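Long-range contact in extracellular ligand-binding receptor (Desulfitobacterium hafniense, PDB 4Q6B), which binds leucine and probably delivers it or related amino acids to an ABC transporter for uptake: residues A287-A299 / G314-H328. Sequence-based numbering, arbitrary orientation.
Sequences AAGYDAVILLAEA and GLRDLGPWEGVMGMH
D291 points its carboxylate from helix 287-299 into the turn joining strands 321-323 and 326-328, where three N-H groups grip it. D291 OD1 takes V324 N at 2.8 Å through its syn lone pair. D291 OD2 accepts twice, from opposite faces of the carboxylate plane: M325 N at 3.0 Å and H328 NE2 at 2.8 Å. The imidazole donates almost within its own ring plane, yet NE2 lies 38° out of the carboxylate plane, above it. D336, hydrogen-bonded to H328 ND1, holds the ring's other nitrogen and may favour a charged imidazolium. One turn along the helix, L295, in one of its two modelled conformers, fills the angle between two rings: CG lies over the six-membered ring of W321, 3.5 Å from its centroid, and CD1 sits over the centre of H328. The edge of the W321 indole meets I294 CG2, CZ2 being 3.4 Å away. Beyond it, A299 CB packs on L315 CD2 at 3.7 Å. Helix 265-278 flanks V324 through F270, while L296 reaches strand 75-79. The contact thus clamps a beta-hairpin onto a helix packed against the five-stranded parallel sheet in one lobe of a periplasmic-binding-protein fold.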
# COMPACT_ATOMS: atom_id res chain seq x y z
N ALA A 287 0.62 -9.93 3.71
CA ALA A 287 1.93 -9.61 4.31
C ALA A 287 1.94 -8.31 5.13
O ALA A 287 2.49 -8.26 6.23
CB ALA A 287 3.04 -9.58 3.21
N ALA A 288 1.33 -7.26 4.59
CA ALA A 288 1.20 -5.98 5.30
C ALA A 288 0.34 -6.12 6.57
O ALA A 288 0.67 -5.56 7.62
CB ALA A 288 0.64 -4.92 4.35
N GLY A 289 -0.76 -6.86 6.46
CA GLY A 289 -1.59 -7.16 7.65
C GLY A 289 -0.82 -7.93 8.71
O GLY A 289 -0.93 -7.64 9.92
N TYR A 290 -0.07 -8.95 8.29
CA TYR A 290 0.72 -9.75 9.21
C TYR A 290 1.75 -8.85 9.92
O TYR A 290 1.84 -8.86 11.17
CB TYR A 290 1.37 -10.92 8.43
CG TYR A 290 2.17 -11.87 9.31
CD1 TYR A 290 3.50 -11.60 9.64
CD2 TYR A 290 1.60 -13.03 9.80
CE1 TYR A 290 4.25 -12.50 10.43
CE2 TYR A 290 2.31 -13.91 10.60
CZ TYR A 290 3.64 -13.64 10.92
OH TYR A 290 4.34 -14.53 11.71
N ASP A 291 2.51 -8.07 9.16
CA ASP A 291 3.50 -7.22 9.81
C ASP A 291 2.83 -6.19 10.73
O ASP A 291 3.42 -5.85 11.80
CB ASP A 291 4.40 -6.48 8.79
CG ASP A 291 5.61 -7.32 8.35
OD1 ASP A 291 5.83 -8.45 8.85
OD2 ASP A 291 6.34 -6.82 7.47
N ALA A 292 1.62 -5.75 10.40
CA ALA A 292 1.01 -4.72 11.24
C ALA A 292 0.66 -5.31 12.61
O ALA A 292 0.81 -4.66 13.62
CB ALA A 292 -0.28 -4.17 10.59
N VAL A 293 0.11 -6.52 12.62
CA VAL A 293 -0.24 -7.19 13.86
C VAL A 293 1.02 -7.47 14.66
O VAL A 293 1.06 -7.21 15.87
CB VAL A 293 -1.02 -8.52 13.61
CG1 VAL A 293 -1.12 -9.37 14.92
CG2 VAL A 293 -2.40 -8.24 13.06
N ILE A 294 2.08 -7.94 14.00
CA ILE A 294 3.28 -8.31 14.75
C ILE A 294 3.91 -7.04 15.35
O ILE A 294 4.38 -7.05 16.52
CB ILE A 294 4.30 -9.07 13.89
CG1 ILE A 294 3.74 -10.41 13.37
CG2 ILE A 294 5.57 -9.37 14.74
CD1 ILE A 294 3.26 -11.35 14.42
N LEU A 295 3.95 -5.97 14.54
CA LEU A 295 4.52 -4.68 14.95
C LEU A 295 3.75 -4.14 16.16
O LEU A 295 4.33 -3.80 17.19
CB LEU A 295 4.41 -3.65 13.81
CG LEU A 295 5.45 -3.47 12.68
CD1 LEU A 295 4.84 -3.08 11.32
CD2 LEU A 295 6.48 -2.44 13.12
N LEU A 296 2.42 -4.12 16.05
CA LEU A 296 1.61 -3.56 17.15
C LEU A 296 1.75 -4.40 18.42
O LEU A 296 1.80 -3.89 19.56
CB LEU A 296 0.14 -3.45 16.78
CG LEU A 296 -0.16 -2.41 15.73
CD1 LEU A 296 -1.61 -2.59 15.24
CD2 LEU A 296 0.01 -1.01 16.32
N ALA A 297 1.85 -5.71 18.26
CA ALA A 297 1.96 -6.55 19.45
C ALA A 297 3.29 -6.31 20.15
O ALA A 297 3.35 -6.26 21.39
CB ALA A 297 1.75 -8.06 19.09
N GLU A 298 4.35 -6.13 19.36
CA GLU A 298 5.66 -5.87 19.95
C GLU A 298 5.60 -4.54 20.70
O GLU A 298 6.05 -4.47 21.85
CB GLU A 298 6.74 -5.86 18.86
CG GLU A 298 8.15 -5.84 19.38
CD GLU A 298 9.10 -6.55 18.43
OE1 GLU A 298 8.74 -7.63 17.90
OE2 GLU A 298 10.21 -6.02 18.20
N ALA A 299 5.01 -3.50 20.10
CA ALA A 299 4.94 -2.20 20.82
C ALA A 299 4.05 -2.31 22.05
O ALA A 299 4.36 -1.73 23.12
CB ALA A 299 4.44 -1.10 19.91
N GLY A 314 5.64 4.54 21.43
CA GLY A 314 6.26 3.23 21.51
C GLY A 314 6.55 2.66 20.13
O GLY A 314 7.57 2.01 19.95
N LEU A 315 5.67 2.91 19.16
CA LEU A 315 5.95 2.48 17.78
C LEU A 315 7.16 3.17 17.18
O LEU A 315 8.01 2.54 16.49
CB LEU A 315 4.74 2.71 16.86
CG LEU A 315 3.60 1.70 17.00
CD1 LEU A 315 2.42 2.24 16.22
CD2 LEU A 315 3.98 0.32 16.49
N ARG A 316 7.29 4.47 17.44
CA ARG A 316 8.46 5.21 16.99
C ARG A 316 9.75 4.73 17.69
O ARG A 316 10.80 4.62 17.06
CB ARG A 316 8.24 6.71 17.21
CG ARG A 316 7.19 7.26 16.20
CD ARG A 316 7.04 8.77 16.32
NE ARG A 316 6.14 9.17 15.25
CZ ARG A 316 4.83 9.39 15.39
NH1 ARG A 316 4.25 9.33 16.59
NH2 ARG A 316 4.12 9.70 14.31
N ASP A 317 9.62 4.35 18.95
CA ASP A 317 10.76 3.90 19.75
C ASP A 317 11.31 2.56 19.26
O ASP A 317 12.45 2.22 19.59
CB ASP A 317 10.35 3.78 21.22
CG ASP A 317 10.32 5.13 21.94
OD1 ASP A 317 9.76 5.19 23.07
OD2 ASP A 317 10.86 6.12 21.39
N LEU A 318 10.53 1.81 18.48
CA LEU A 318 11.08 0.55 17.93
C LEU A 318 12.27 0.81 17.02
O LEU A 318 13.18 -0.03 16.94
CB LEU A 318 10.01 -0.24 17.19
CG LEU A 318 8.96 -0.76 18.16
CD1 LEU A 318 7.83 -1.44 17.43
CD2 LEU A 318 9.56 -1.68 19.20
N GLY A 319 12.30 1.96 16.34
CA GLY A 319 13.42 2.25 15.46
C GLY A 319 13.27 1.27 14.31
O GLY A 319 12.16 0.83 14.04
N PRO A 320 14.38 0.90 13.67
CA PRO A 320 14.28 -0.12 12.60
C PRO A 320 13.80 -1.46 13.15
O PRO A 320 14.28 -1.93 14.18
CB PRO A 320 15.70 -0.23 12.07
CG PRO A 320 16.54 0.45 13.01
CD PRO A 320 15.75 1.37 13.86
N TRP A 321 12.83 -2.03 12.47
CA TRP A 321 12.21 -3.28 12.92
C TRP A 321 11.99 -4.23 11.74
O TRP A 321 11.36 -3.85 10.74
CB TRP A 321 10.86 -2.93 13.51
CG TRP A 321 10.11 -4.08 14.06
CD1 TRP A 321 10.22 -4.59 15.32
CD2 TRP A 321 9.10 -4.84 13.39
NE1 TRP A 321 9.35 -5.64 15.47
CE2 TRP A 321 8.65 -5.82 14.31
CE3 TRP A 321 8.56 -4.82 12.10
CZ2 TRP A 321 7.66 -6.75 13.98
CZ3 TRP A 321 7.58 -5.75 11.78
CH2 TRP A 321 7.13 -6.70 12.72
N GLU A 322 12.50 -5.46 11.86
CA GLU A 322 12.44 -6.40 10.73
C GLU A 322 11.16 -7.18 10.70
O GLU A 322 10.78 -7.82 11.70
CB GLU A 322 13.62 -7.36 10.85
CG GLU A 322 14.93 -6.65 10.98
CD GLU A 322 15.47 -6.12 9.66
OE1 GLU A 322 16.60 -5.59 9.66
OE2 GLU A 322 14.78 -6.26 8.62
N GLY A 323 10.52 -7.17 9.52
CA GLY A 323 9.24 -7.83 9.30
C GLY A 323 9.33 -8.71 8.06
O GLY A 323 10.39 -8.81 7.45
N VAL A 324 8.20 -9.29 7.66
CA VAL A 324 8.22 -10.14 6.47
C VAL A 324 8.35 -9.32 5.20
O VAL A 324 8.79 -9.83 4.17
CB VAL A 324 6.95 -11.03 6.40
CG1 VAL A 324 6.75 -11.74 7.74
CG2 VAL A 324 5.70 -10.21 5.99
N MSE A 325 7.97 -8.05 5.29
CA MSE A 325 8.06 -7.17 4.10
C MSE A 325 9.49 -6.64 3.90
O MSE A 325 9.81 -6.11 2.84
CB MSE A 325 7.13 -6.00 4.30
CG MSE A 325 5.69 -6.40 4.20
SE MSE A 325 4.57 -4.83 4.57
CE MSE A 325 5.39 -3.56 3.28
N GLY A 326 10.33 -6.74 4.93
CA GLY A 326 11.62 -6.05 4.95
C GLY A 326 11.78 -5.20 6.22
O GLY A 326 11.13 -5.45 7.26
N MSE A 327 12.64 -4.19 6.16
CA MSE A 327 12.84 -3.40 7.35
C MSE A 327 11.91 -2.22 7.42
O MSE A 327 11.82 -1.43 6.47
CB MSE A 327 14.29 -2.96 7.50
CG MSE A 327 14.48 -2.22 8.80
SE MSE A 327 14.39 -0.31 8.51
CE MSE A 327 16.30 -0.07 8.32
N HIS A 328 11.20 -2.13 8.54
CA HIS A 328 10.24 -1.06 8.81
C HIS A 328 10.88 -0.01 9.70
O HIS A 328 11.69 -0.34 10.54
CB HIS A 328 9.02 -1.63 9.55
CG HIS A 328 8.14 -2.51 8.70
ND1 HIS A 328 7.13 -2.02 7.89
CD2 HIS A 328 8.09 -3.86 8.57
CE1 HIS A 328 6.51 -3.02 7.29
NE2 HIS A 328 7.08 -4.15 7.69